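Local coordinates for protein putative NADPH:quinone reductase (Bacillus thuringiensis, PDB 3GMS) that probably reduces quinones or related substrates with NADPH, as expected of a medium-chain dehydrogenase/reductase with a GroES-like domain and a Rossmann domain, at residues 18-23 against 308-313; 37-42 against 90-95; 47-52 against 315-320; 124-129 against 266-271; 154-159 against 297-302. All coordinates share one frame; numbering follows the deposited sequence. Where two conformers were deposited one is given.

Interaction 1 of 5, residues 18-23 against 308-313; sequences DVLQVE and ADVKAA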
# COMPACT_ATOMS: atom_id res chain seq x y z
N ASP A 18 12.84 -14.23 -13.29
CA ASP A 18 12.85 -14.85 -14.63
C ASP A 18 12.36 -13.91 -15.72
O ASP A 18 12.82 -14.00 -16.86
CB ASP A 18 12.04 -16.15 -14.62
CG ASP A 18 12.67 -17.22 -13.75
OD1 ASP A 18 13.90 -17.32 -13.79
OD2 ASP A 18 11.95 -17.94 -13.03
N VAL A 19 11.45 -12.98 -15.38
CA VAL A 19 10.73 -12.25 -16.44
C VAL A 19 11.02 -10.77 -16.59
O VAL A 19 10.76 -10.21 -17.65
CB VAL A 19 9.19 -12.51 -16.37
CG1 VAL A 19 8.88 -14.02 -16.57
CG2 VAL A 19 8.61 -12.03 -15.03
N LEU A 20 11.59 -10.14 -15.56
CA LEU A 20 11.86 -8.71 -15.63
C LEU A 20 13.02 -8.42 -16.58
O LEU A 20 14.07 -9.07 -16.51
CB LEU A 20 12.13 -8.12 -14.24
CG LEU A 20 10.93 -8.09 -13.28
CD1 LEU A 20 11.32 -7.63 -11.92
CD2 LEU A 20 9.82 -7.21 -13.84
N GLN A 21 12.83 -7.46 -17.48
CA GLN A 21 13.90 -7.05 -18.41
C GLN A 21 14.15 -5.56 -18.36
O GLN A 21 13.21 -4.77 -18.18
CB GLN A 21 13.56 -7.42 -19.86
CG GLN A 21 13.10 -8.84 -20.06
CD GLN A 21 13.21 -9.28 -21.51
OE1 GLN A 21 13.72 -10.37 -21.79
NE2 GLN A 21 12.73 -8.45 -22.44
N VAL A 22 15.40 -5.16 -18.52
CA VAL A 22 15.73 -3.75 -18.65
C VAL A 22 15.75 -3.40 -20.13
O VAL A 22 16.50 -4.03 -20.89
CB VAL A 22 17.11 -3.43 -18.02
CG1 VAL A 22 17.45 -1.98 -18.21
CG2 VAL A 22 17.15 -3.85 -16.55
N GLU A 23 14.94 -2.41 -20.56
CA GLU A 23 14.77 -2.10 -21.97
C GLU A 23 14.71 -0.59 -22.19
O GLU A 23 14.73 0.18 -21.24
CB GLU A 23 13.48 -2.75 -22.54
CG GLU A 23 13.43 -4.30 -22.46
CD GLU A 23 12.08 -4.89 -22.86
OE1 GLU A 23 11.25 -4.16 -23.44
OE2 GLU A 23 11.82 -6.07 -22.60
N ALA A 308 18.44 -0.20 -13.36
CA ALA A 308 19.08 -1.34 -14.04
C ALA A 308 19.30 -2.55 -13.16
O ALA A 308 19.38 -3.68 -13.66
CB ALA A 308 20.42 -0.95 -14.70
N ASP A 309 19.41 -2.32 -11.86
CA ASP A 309 19.67 -3.37 -10.90
C ASP A 309 18.41 -3.90 -10.24
O ASP A 309 18.44 -4.40 -9.11
CB ASP A 309 20.62 -2.84 -9.82
CG ASP A 309 22.00 -2.62 -10.34
OD1 ASP A 309 22.55 -3.58 -10.92
OD2 ASP A 309 22.53 -1.48 -10.20
N VAL A 310 17.29 -3.81 -10.94
CA VAL A 310 16.00 -4.25 -10.36
C VAL A 310 16.00 -5.70 -9.91
O VAL A 310 15.47 -6.04 -8.84
CB VAL A 310 14.83 -3.96 -11.36
CG1 VAL A 310 15.04 -4.76 -12.66
CG2 VAL A 310 13.46 -4.27 -10.73
N LYS A 311 16.63 -6.59 -10.68
CA LYS A 311 16.59 -7.99 -10.25
C LYS A 311 17.20 -8.19 -8.87
O LYS A 311 16.64 -8.91 -8.06
CB LYS A 311 17.24 -8.91 -11.27
CG LYS A 311 16.38 -9.06 -12.52
CD LYS A 311 17.03 -10.03 -13.49
CE LYS A 311 16.04 -10.46 -14.56
NZ LYS A 311 16.51 -11.70 -15.27
N ALA A 312 18.33 -7.54 -8.62
CA ALA A 312 19.00 -7.67 -7.29
C ALA A 312 18.09 -7.11 -6.21
O ALA A 312 17.93 -7.67 -5.14
CB ALA A 312 20.35 -6.96 -7.29
N ALA A 313 17.46 -5.99 -6.53
CA ALA A 313 16.58 -5.33 -5.57
C ALA A 313 15.38 -6.21 -5.20
O ALA A 313 15.01 -6.33 -4.03
CB ALA A 313 16.12 -3.95 -6.13
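Leu20 and Val310 meet at about a right angle, the isobutyl group of one lying across the short branched side chain of the other. Their contact is made by methyls alone, Leu20 CD1 against Val310 CG2 at 4.2 Å, and both residues are buried. With Val310 CG1 at chi1 62°, CG2 is left anti to the backbone N, and this is the branch turned to Leu20. Leucine and valine suit this place because neither brings a polar atom to the buried side.

Val22, two residues along strand 20-26 from Leu20, also points its CB toward the other segment. Its CG2 comes to 3.7 Å from Ala308 O, a van der Waals contact of a methyl with a backbone carbonyl oxygen near the surface, where the small Ala308 lets the backbone come close.

Lys311 works differently. Its extended chain reaches across to the strand with its end, CE lying 3.1 Å from Leu20 O, a close contact of a methylene that the neighbouring ammonium should polarise. NZ itself is hydrogen-bonded to the carbonyl of Lys17, near the end of helix 16-19. A carboxylate oxygen of Asp18, OD1, stays 6.4 Å from Lys311 NZ, so any attraction between them is long-range.

Ile8 of strand 4-10 touches Leu20, Val22 and Val310. The arrangement is that of a helix laid on a two-stranded antiparallel sheet, 4-10 with 20-26, at the edge of the catalytic domain in a medium-chain reductase fold.

Interaction 2 of 5, residues 37-42 against 90-95; sequences VRMLVR and VLPLRG
Part of the GroES-like beta core is closed here, where strands 34-43 and 89-92 face each other without pairing. Both border strand 71-77 in the same curled sheet, and their short segments run at 105° to each other with axes 8.6 Å apart, so side chains alone fill the space between them.

Val37 meets two residues at once. Its CG2 lies 3.8 Å from Val90 CG2 and 3.9 Å from Pro92 CB, while CG1, anti to the backbone N (chi1 175°), comes to 3.9 Å from Pro92 CG. The fork of the valine is thus used on both branches, which explains why a beta-branched residue fits the spot. Met39 reaches the same ring from another direction: its chain, bent at chi2 and chi3, brings SD to 3.5 Å from Pro92 CG, and CE stays beside it, 4.2 Å from Pro92 CD. The flexible thioether can follow the contour of the rigid ring, whereas the proline, at the centre of an inverse gamma turn, presents CB, CG and CD as one compact apolar surface.

All four residues are buried, and the contact has no hydrogen bond across it.

Strand 102-106 covers this patch through Val103, which touches both Met39 and Pro92, and Thr105 also lies on the proline. Val90 packs on Val74 of strand 71-77 and on Val110 of strand 110-112.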
# COMPACT_ATOMS: atom_id res chain seq x y z
N VAL A 37 6.64 12.81 -16.53
CA VAL A 37 7.36 13.02 -15.29
C VAL A 37 8.65 12.18 -15.29
O VAL A 37 8.61 10.96 -15.54
CB VAL A 37 6.43 12.58 -14.11
CG1 VAL A 37 7.19 12.66 -12.78
CG2 VAL A 37 5.16 13.47 -14.06
N ARG A 38 9.79 12.83 -15.06
CA ARG A 38 11.06 12.10 -14.92
C ARG A 38 11.13 11.58 -13.47
O ARG A 38 11.21 12.37 -12.54
CB ARG A 38 12.27 13.01 -15.22
CG ARG A 38 13.65 12.35 -14.92
CD ARG A 38 14.86 13.29 -15.21
NE ARG A 38 14.64 14.64 -14.66
CZ ARG A 38 14.99 15.05 -13.44
NH1 ARG A 38 15.59 14.23 -12.59
NH2 ARG A 38 14.72 16.31 -13.08
N MET A 39 11.10 10.25 -13.29
CA MET A 39 11.08 9.63 -11.93
C MET A 39 12.40 9.77 -11.17
O MET A 39 13.49 9.72 -11.75
CB MET A 39 10.73 8.14 -12.06
CG MET A 39 9.28 7.87 -12.62
SD MET A 39 7.95 8.80 -11.81
CE MET A 39 7.92 7.85 -10.24
N LEU A 40 12.28 9.94 -9.85
CA LEU A 40 13.43 10.05 -8.97
C LEU A 40 13.51 8.76 -8.20
O LEU A 40 14.54 8.09 -8.24
CB LEU A 40 13.25 11.21 -8.00
CG LEU A 40 13.18 12.58 -8.68
CD1 LEU A 40 12.68 13.65 -7.72
CD2 LEU A 40 14.58 12.98 -9.17
N VAL A 41 12.39 8.37 -7.57
CA VAL A 41 12.44 7.27 -6.57
C VAL A 41 11.12 6.50 -6.62
O VAL A 41 10.04 7.10 -6.62
CB VAL A 41 12.64 7.80 -5.14
CG1 VAL A 41 12.55 6.65 -4.08
CG2 VAL A 41 13.94 8.59 -5.00
N ARG A 42 11.19 5.18 -6.66
CA ARG A 42 9.95 4.37 -6.41
C ARG A 42 10.28 3.29 -5.38
O ARG A 42 11.38 2.74 -5.43
CB ARG A 42 9.42 3.61 -7.66
CG ARG A 42 9.64 4.30 -8.99
CD ARG A 42 11.01 3.92 -9.55
NE ARG A 42 11.34 4.50 -10.87
CZ ARG A 42 12.54 5.00 -11.19
NH1 ARG A 42 13.53 5.10 -10.31
NH2 ARG A 42 12.73 5.47 -12.43
N VAL A 90 6.04 15.69 -8.03
CA VAL A 90 4.70 15.13 -8.04
C VAL A 90 4.73 13.61 -7.92
O VAL A 90 5.74 12.98 -8.26
CB VAL A 90 3.93 15.45 -9.38
CG1 VAL A 90 3.88 16.98 -9.63
CG2 VAL A 90 4.50 14.74 -10.56
N LEU A 91 3.61 13.03 -7.47
CA LEU A 91 3.39 11.58 -7.67
C LEU A 91 2.57 11.37 -8.94
O LEU A 91 1.41 11.80 -8.99
CB LEU A 91 2.66 10.96 -6.47
CG LEU A 91 3.12 11.39 -5.08
CD1 LEU A 91 2.21 10.71 -4.01
CD2 LEU A 91 4.62 11.11 -4.82
N PRO A 92 3.16 10.74 -9.96
CA PRO A 92 2.33 10.55 -11.18
C PRO A 92 1.53 9.22 -11.14
O PRO A 92 1.99 8.20 -11.67
CB PRO A 92 3.36 10.57 -12.27
CG PRO A 92 4.62 9.97 -11.65
CD PRO A 92 4.58 10.36 -10.19
N LEU A 93 0.38 9.23 -10.50
CA LEU A 93 -0.30 7.98 -10.13
C LEU A 93 -1.40 7.65 -11.13
O LEU A 93 -1.79 8.51 -11.91
CB LEU A 93 -0.83 8.07 -8.70
CG LEU A 93 0.17 8.51 -7.63
CD1 LEU A 93 -0.47 8.66 -6.24
CD2 LEU A 93 1.36 7.51 -7.55
N ARG A 94 -1.86 6.40 -11.12
CA ARG A 94 -3.01 5.92 -11.93
C ARG A 94 -2.81 6.13 -13.41
O ARG A 94 -3.77 6.42 -14.16
CB ARG A 94 -4.32 6.61 -11.45
CG ARG A 94 -4.59 6.38 -9.98
CD ARG A 94 -5.83 7.11 -9.42
NE ARG A 94 -7.07 6.81 -10.16
CZ ARG A 94 -8.25 7.32 -9.83
NH1 ARG A 94 -8.34 8.09 -8.74
NH2 ARG A 94 -9.32 7.06 -10.57
N GLY A 95 -1.56 5.99 -13.85
CA GLY A 95 -1.21 6.08 -15.26
C GLY A 95 -0.31 4.90 -15.56
O GLY A 95 -0.64 3.74 -15.25

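Interaction 3 of 5, residues 47-52 against 315-320; sequences SDLIPI and DVVQSA
Leu49 CD1 carries the whole contact, meeting two residues of helix 310-318 with one methyl. The leucine CB points toward the helix; CG lies anti to the carbonyl carbon (chi1 -53°), and CD1 is carried out to the far end of the side chain. This is the more closely packed part: CD1 is 3.7 Å from Gln318 NE2 and 3.9 Å from Gln318 CG, so the methyl rests against both the aliphatic stem and the amide end of the glutamine. The two side chains run at a slant to one another rather than end to end. The Gln318 chain is extended beyond CG, which brings its amide nearer than its CB direction alone would suggest.

On the Val317 side the fit is looser. CG1 of this valine stands 4.4 Å from Leu49 CD1, although its CB too is directed toward the leucine. Val317 packs besides on Ile44 and on Val327 of strand 326-330, and Leu49 is touched by Trp99. Gln318 marks the solvent side: it is exposed, and it also lies against Pro16 of helix 16-19.

Backbones at this level are far apart, with Leu49 CA 9.4 Å from Gln318 CA, and only 93 Å² is buried in all. A buried leucine methyl thus lies against one methylene, CG, and the amide end of an exposed glutamine; with no hydrogen bond across the contact, shape and dispersion carry it.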
# COMPACT_ATOMS: atom_id res chain seq x y z
N SER A 47 3.14 -5.52 -3.12
CA SER A 47 1.99 -5.44 -4.02
C SER A 47 2.33 -5.07 -5.48
O SER A 47 1.53 -5.30 -6.40
CB SER A 47 0.94 -4.43 -3.48
OG SER A 47 1.54 -3.16 -3.31
N ASP A 48 3.53 -4.55 -5.71
CA ASP A 48 4.01 -4.33 -7.09
C ASP A 48 4.39 -5.67 -7.72
O ASP A 48 4.42 -5.80 -8.95
CB ASP A 48 5.28 -3.47 -7.14
CG ASP A 48 5.06 -2.06 -6.69
OD1 ASP A 48 4.06 -1.47 -7.11
OD2 ASP A 48 5.94 -1.52 -5.97
N LEU A 49 4.78 -6.64 -6.90
CA LEU A 49 5.22 -7.94 -7.45
C LEU A 49 4.10 -8.91 -7.83
O LEU A 49 4.27 -9.75 -8.74
CB LEU A 49 6.18 -8.63 -6.49
CG LEU A 49 7.37 -7.82 -6.04
CD1 LEU A 49 8.26 -8.68 -5.13
CD2 LEU A 49 8.13 -7.28 -7.24
N ILE A 50 2.99 -8.83 -7.12
CA ILE A 50 1.84 -9.72 -7.37
C ILE A 50 1.40 -9.74 -8.86
O ILE A 50 1.22 -10.82 -9.44
CB ILE A 50 0.66 -9.38 -6.41
CG1 ILE A 50 1.09 -9.62 -4.96
CG2 ILE A 50 -0.60 -10.23 -6.77
CD1 ILE A 50 -0.00 -9.31 -3.92
N PRO A 51 1.26 -8.56 -9.51
CA PRO A 51 0.85 -8.66 -10.91
C PRO A 51 1.86 -9.38 -11.82
O PRO A 51 1.47 -9.96 -12.84
CB PRO A 51 0.73 -7.21 -11.39
CG PRO A 51 0.88 -6.34 -10.15
CD PRO A 51 1.14 -7.19 -8.96
N ILE A 52 3.15 -9.32 -11.46
CA ILE A 52 4.18 -9.91 -12.29
C ILE A 52 3.93 -11.42 -12.31
O ILE A 52 4.13 -12.04 -13.34
CB ILE A 52 5.60 -9.62 -11.77
CG1 ILE A 52 5.82 -8.10 -11.67
CG2 ILE A 52 6.65 -10.24 -12.71
CD1 ILE A 52 7.12 -7.71 -10.95
N ASP A 315 15.17 -9.45 -5.39
CA ASP A 315 15.65 -10.57 -4.57
C ASP A 315 15.74 -10.22 -3.08
O ASP A 315 15.38 -11.03 -2.21
CB ASP A 315 16.99 -11.06 -5.12
CG ASP A 315 17.61 -12.14 -4.25
OD1 ASP A 315 17.08 -13.27 -4.23
OD2 ASP A 315 18.63 -11.83 -3.59
N VAL A 316 16.20 -9.00 -2.77
CA VAL A 316 16.25 -8.53 -1.38
C VAL A 316 14.83 -8.48 -0.80
O VAL A 316 14.58 -8.97 0.32
CB VAL A 316 16.97 -7.16 -1.29
CG1 VAL A 316 16.87 -6.55 0.13
CG2 VAL A 316 18.45 -7.30 -1.70
N VAL A 317 13.90 -7.91 -1.55
CA VAL A 317 12.51 -7.79 -1.09
C VAL A 317 11.87 -9.16 -0.83
O VAL A 317 11.16 -9.32 0.15
CB VAL A 317 11.65 -6.96 -2.07
CG1 VAL A 317 10.19 -6.92 -1.62
CG2 VAL A 317 12.21 -5.55 -2.13
N GLN A 318 12.15 -10.13 -1.68
CA GLN A 318 11.58 -11.46 -1.54
C GLN A 318 12.30 -12.35 -0.53
O GLN A 318 11.78 -13.40 -0.18
CB GLN A 318 11.53 -12.15 -2.89
CG GLN A 318 10.80 -11.32 -3.90
CD GLN A 318 10.19 -12.13 -4.99
OE1 GLN A 318 10.86 -12.53 -5.94
NE2 GLN A 318 8.88 -12.34 -4.89
N SER A 319 13.46 -11.92 -0.05
CA SER A 319 14.32 -12.73 0.82
C SER A 319 13.71 -12.96 2.21
O SER A 319 13.15 -12.04 2.81
CB SER A 319 15.70 -12.06 0.93
OG SER A 319 16.46 -12.58 2.00
N ALA A 320 13.81 -14.19 2.72
CA ALA A 320 13.27 -14.53 4.05
C ALA A 320 14.07 -13.89 5.19
O ALA A 320 13.53 -13.64 6.27
CB ALA A 320 13.18 -16.04 4.22

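Interaction 4 of 5, residues 124-129 against 266-271; sequences QMYINP and FHLRHW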
# COMPACT_ATOMS: atom_id res chain seq x y z
N GLN A 124 6.37 6.87 -0.78
CA GLN A 124 5.60 5.89 -0.00
C GLN A 124 4.20 6.37 0.34
O GLN A 124 3.47 5.71 1.12
CB GLN A 124 6.36 5.52 1.29
CG GLN A 124 7.69 4.82 1.09
CD GLN A 124 8.33 4.60 2.44
OE1 GLN A 124 7.93 3.70 3.17
NE2 GLN A 124 9.25 5.47 2.82
N MET A 125 3.79 7.49 -0.28
CA MET A 125 2.57 8.19 0.13
C MET A 125 1.25 7.53 -0.31
O MET A 125 0.20 7.80 0.28
CB MET A 125 2.60 9.65 -0.38
CG MET A 125 1.49 10.63 0.14
SD MET A 125 1.75 11.18 1.87
CE MET A 125 3.30 12.00 1.70
N TYR A 126 1.30 6.68 -1.33
CA TYR A 126 0.09 6.21 -2.00
C TYR A 126 -0.45 4.91 -1.42
O TYR A 126 -1.41 4.91 -0.69
CB TYR A 126 0.36 6.10 -3.49
CG TYR A 126 -0.77 5.56 -4.37
CD1 TYR A 126 -2.14 5.73 -4.04
CD2 TYR A 126 -0.44 4.95 -5.58
CE1 TYR A 126 -3.14 5.24 -4.90
CE2 TYR A 126 -1.42 4.47 -6.45
CZ TYR A 126 -2.77 4.63 -6.10
OH TYR A 126 -3.75 4.16 -6.95
N ILE A 127 0.17 3.79 -1.73
CA ILE A 127 -0.53 2.54 -1.55
C ILE A 127 -0.90 2.20 -0.09
O ILE A 127 -2.07 1.98 0.19
CB ILE A 127 0.30 1.35 -2.19
CG1 ILE A 127 0.36 1.52 -3.72
CG2 ILE A 127 -0.37 0.02 -1.88
CD1 ILE A 127 -0.99 1.39 -4.41
N ASN A 128 0.09 2.16 0.79
CA ASN A 128 -0.18 1.85 2.19
C ASN A 128 -0.95 2.95 2.96
O ASN A 128 -1.93 2.59 3.67
CB ASN A 128 1.10 1.38 2.90
CG ASN A 128 1.61 0.09 2.31
OD1 ASN A 128 0.80 -0.79 2.04
ND2 ASN A 128 2.91 -0.01 2.05
N PRO A 129 -0.58 4.24 2.82
CA PRO A 129 -1.29 5.27 3.57
C PRO A 129 -2.72 5.44 3.08
O PRO A 129 -3.63 5.52 3.91
CB PRO A 129 -0.46 6.56 3.33
CG PRO A 129 0.89 6.05 3.04
CD PRO A 129 0.65 4.80 2.21
N PHE A 266 -11.70 -5.23 0.38
CA PHE A 266 -11.33 -3.87 -0.02
C PHE A 266 -10.28 -3.90 -1.13
O PHE A 266 -9.28 -4.63 -1.03
CB PHE A 266 -10.79 -3.06 1.16
CG PHE A 266 -10.39 -1.67 0.78
CD1 PHE A 266 -11.35 -0.65 0.76
CD2 PHE A 266 -9.05 -1.38 0.46
CE1 PHE A 266 -10.98 0.64 0.38
CE2 PHE A 266 -8.67 -0.12 0.07
CZ PHE A 266 -9.63 0.92 0.04
N HIS A 267 -10.50 -3.09 -2.16
CA HIS A 267 -9.55 -2.92 -3.29
C HIS A 267 -9.36 -1.40 -3.48
O HIS A 267 -10.33 -0.72 -3.84
CB HIS A 267 -10.20 -3.39 -4.60
CG HIS A 267 -10.61 -4.84 -4.62
ND1 HIS A 267 -9.77 -5.84 -5.09
CD2 HIS A 267 -11.77 -5.46 -4.27
CE1 HIS A 267 -10.39 -7.01 -5.00
NE2 HIS A 267 -11.60 -6.81 -4.51
N LEU A 268 -8.14 -0.89 -3.33
CA LEU A 268 -7.89 0.51 -3.70
C LEU A 268 -8.28 0.80 -5.16
O LEU A 268 -8.80 1.87 -5.50
CB LEU A 268 -6.41 0.85 -3.46
CG LEU A 268 -6.06 2.31 -3.14
CD1 LEU A 268 -6.97 2.95 -2.08
CD2 LEU A 268 -4.58 2.41 -2.70
N ARG A 269 -8.05 -0.17 -6.03
CA ARG A 269 -8.53 -0.16 -7.42
C ARG A 269 -9.98 0.38 -7.51
O ARG A 269 -10.30 1.27 -8.34
CB ARG A 269 -8.55 -1.62 -7.89
CG ARG A 269 -8.76 -1.87 -9.33
CD ARG A 269 -7.97 -3.12 -9.67
NE ARG A 269 -8.65 -4.33 -9.20
CZ ARG A 269 -9.71 -4.85 -9.80
NH1 ARG A 269 -10.20 -4.25 -10.89
NH2 ARG A 269 -10.28 -5.96 -9.34
N HIS A 270 -10.84 -0.18 -6.68
CA HIS A 270 -12.25 0.17 -6.68
C HIS A 270 -12.49 1.51 -6.04
O HIS A 270 -13.19 2.33 -6.61
CB HIS A 270 -13.03 -0.94 -5.98
CG HIS A 270 -12.95 -2.24 -6.71
ND1 HIS A 270 -12.99 -2.31 -8.09
CD2 HIS A 270 -12.79 -3.50 -6.27
CE1 HIS A 270 -12.90 -3.58 -8.46
NE2 HIS A 270 -12.76 -4.31 -7.37
N TRP A 271 -11.90 1.74 -4.87
CA TRP A 271 -12.08 3.03 -4.19
C TRP A 271 -11.75 4.23 -5.11
O TRP A 271 -12.51 5.22 -5.19
CB TRP A 271 -11.27 3.12 -2.91
CG TRP A 271 -11.65 4.39 -2.14
CD1 TRP A 271 -12.77 4.57 -1.40
CD2 TRP A 271 -10.92 5.62 -2.09
NE1 TRP A 271 -12.77 5.86 -0.85
CE2 TRP A 271 -11.65 6.52 -1.26
CE3 TRP A 271 -9.70 6.06 -2.65
CZ2 TRP A 271 -11.21 7.83 -0.99
CZ3 TRP A 271 -9.24 7.35 -2.36
CH2 TRP A 271 -10.01 8.23 -1.54
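Leu268 CD2 is the meeting point of the van der Waals contacts, and Tyr126 and Ile127 come to it from the other segment. The tyrosine supplies a ring carbon, CE1, at 3.9 Å, with the methyl standing oblique to the ring. Ile127 supplies its CD1 methyl at 4.1 Å and its carbonyl O at 3.9 Å from the same Leu268 CD2. In the leucine, chi1 (-152°) sets CG anti to the backbone N and chi2 (46°) then turns CD2 across to both neighbours. Within segment 124-129 the same Ile127 CD1 lies 3.7 Å above one face of the Tyr126 ring, offset toward its rim, so that ring, isoleucine and leucine form one apolar cluster.

Hydrogen bonds lie around this cluster. Ile127 O accepts one from Thr131 OG1, farther along helix 127-139. Tyr126 OH is hydrogen-bonded to Asn272 ND2, one residue beyond segment 266-271, and its backbone N to Glu69 OE2.

Tyrosine thus serves both requirements, an apolar ring beside Leu268 and a hydroxyl that ties the loop before helix 127-139 to helix 268-274. The implication is a joint in which dispersion fills the space between two helix starts, while a hydrogen bond outside the cluster fixes the far end of the ring.

Interaction 5 of 5, residues 154-159 against 297-302; sequences GSAIGH and RFMKVH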
# COMPACT_ATOMS: atom_id res chain seq x y z
N GLY A 154 3.12 -6.51 11.35
CA GLY A 154 4.52 -6.08 11.23
C GLY A 154 4.85 -5.48 9.86
O GLY A 154 5.94 -4.98 9.63
N SER A 155 3.90 -5.53 8.94
CA SER A 155 4.04 -4.89 7.62
C SER A 155 4.12 -3.35 7.65
O SER A 155 3.83 -2.71 8.67
CB SER A 155 2.85 -5.31 6.79
OG SER A 155 1.66 -4.80 7.38
N ALA A 156 4.45 -2.73 6.50
CA ALA A 156 4.41 -1.28 6.38
C ALA A 156 3.04 -0.76 6.76
O ALA A 156 2.94 0.24 7.50
CB ALA A 156 4.75 -0.80 4.94
N ILE A 157 2.00 -1.38 6.22
CA ILE A 157 0.64 -0.87 6.47
C ILE A 157 0.26 -1.05 7.96
O ILE A 157 -0.39 -0.18 8.53
CB ILE A 157 -0.44 -1.42 5.50
CG1 ILE A 157 -1.68 -0.48 5.57
CG2 ILE A 157 -0.80 -2.86 5.79
CD1 ILE A 157 -2.83 -0.83 4.59
N GLY A 158 0.73 -2.14 8.55
CA GLY A 158 0.54 -2.37 10.00
C GLY A 158 1.04 -1.23 10.86
O GLY A 158 0.39 -0.82 11.82
N HIS A 159 2.23 -0.72 10.54
CA HIS A 159 2.80 0.41 11.26
C HIS A 159 1.97 1.65 11.07
O HIS A 159 1.91 2.50 11.93
CB HIS A 159 4.19 0.71 10.71
CG HIS A 159 5.23 -0.24 11.17
ND1 HIS A 159 5.15 -1.60 10.97
CD2 HIS A 159 6.43 -0.03 11.77
CE1 HIS A 159 6.21 -2.19 11.48
NE2 HIS A 159 7.00 -1.26 11.98
N ARG A 297 4.37 8.79 10.02
CA ARG A 297 5.73 8.62 9.54
C ARG A 297 5.85 7.29 8.82
O ARG A 297 5.19 6.31 9.19
CB ARG A 297 6.73 8.62 10.71
CG ARG A 297 6.79 9.94 11.48
CD ARG A 297 7.79 9.83 12.62
NE ARG A 297 7.20 9.07 13.73
CZ ARG A 297 7.90 8.37 14.62
NH1 ARG A 297 9.23 8.33 14.56
NH2 ARG A 297 7.26 7.72 15.59
N PHE A 298 6.68 7.25 7.77
CA PHE A 298 6.72 6.04 6.94
C PHE A 298 7.94 5.23 7.30
O PHE A 298 8.68 5.61 8.23
CB PHE A 298 6.63 6.37 5.43
CG PHE A 298 5.39 7.13 5.04
CD1 PHE A 298 4.17 6.93 5.71
CD2 PHE A 298 5.42 8.04 3.98
CE1 PHE A 298 3.02 7.66 5.36
CE2 PHE A 298 4.28 8.73 3.60
CZ PHE A 298 3.05 8.54 4.31
N MET A 299 8.15 4.11 6.59
CA MET A 299 9.27 3.23 6.89
C MET A 299 10.62 3.85 6.55
O MET A 299 10.76 4.62 5.62
CB MET A 299 9.11 1.88 6.17
CG MET A 299 7.76 1.21 6.35
SD MET A 299 7.57 0.39 7.96
CE MET A 299 9.16 -0.43 8.12
N LYS A 300 11.64 3.51 7.33
CA LYS A 300 12.99 4.00 7.03
C LYS A 300 13.50 3.30 5.74
O LYS A 300 12.95 2.28 5.30
CB LYS A 300 13.91 3.72 8.22
CG LYS A 300 13.77 2.30 8.72
CD LYS A 300 14.35 2.12 10.11
CE LYS A 300 14.64 0.65 10.37
NZ LYS A 300 15.28 0.53 11.69
N VAL A 301 14.52 3.87 5.11
CA VAL A 301 15.09 3.25 3.95
C VAL A 301 15.95 2.02 4.30
O VAL A 301 16.93 2.16 5.06
CB VAL A 301 15.97 4.26 3.16
CG1 VAL A 301 16.46 3.65 1.88
CG2 VAL A 301 15.14 5.52 2.84
N HIS A 302 15.61 0.87 3.73
CA HIS A 302 16.46 -0.35 3.80
C HIS A 302 17.69 -0.26 2.89
O HIS A 302 18.82 -0.41 3.34
CB HIS A 302 15.64 -1.61 3.45
CG HIS A 302 16.42 -2.90 3.51
ND1 HIS A 302 17.22 -3.35 2.48
CD2 HIS A 302 16.48 -3.86 4.48
CE1 HIS A 302 17.76 -4.51 2.82
NE2 HIS A 302 17.33 -4.84 4.02
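Met299 is met by Ala156 and His159, two residues of a helix capped by Ser155. At this N-cap of helix 156-168, Ser155 OG accepts from Gly158 N at 3.1 Å, the usual serine cap of a first-turn amide, and is also bonded to Ala152 O. Ala156 follows and makes the first contact across: its CB lies 3.9 Å from Met299 CG in one of the two conformers of Met299. So small a side chain lets the methionine come close to the helix, with SD 3.9 Å from Ala156 CA.

His159, one turn on, completes the contact. In that conformer Met299 SD sits over one face of the imidazole, 4.1 Å from the ring centroid and 16° off the normal; the two side chains cross at about a right angle. Bends at chi2 and chi3 fold the thioether into this place. ND1 of His159 donates to Ser155 O at 2.9 Å, from above the carbonyl plane, while His159 N reaches the same oxygen from its opposite face.

These two bonds to one carbonyl limit the turning of the ring, which His181 also meets at a steep angle. They present a face on which the polarisable sulfur can lie, at least in this conformer, between the Rossmann helix after strand 147-150 and the chain leading into strand 301-306.

In the fold
The five contacts run from the edge of the catalytic domain to the Rossmann domain, which probably binds the nucleotide. Interactions 1 and 3 share helix 310-318; their centres lie 12 Å apart, and Val19 CG2 touches Ile52 CG2 at 3.5 Å. Interaction 3 meets interaction 5 where Val316 CG1 packs on His302 CE1 at 3.5 Å. Interactions 4 and 5, centres 15 Å apart, are joined by a probable hydrogen bond from Gln124 NE2 to Met299 O and by Asn128 against Ala156. Interaction 2 reaches interaction 4 through Leu93 on Tyr126. The centre of interaction 4, about 5 Å from the centre of the chain, thus lies between the GroES-like core and the Rossmann helix of interaction 5.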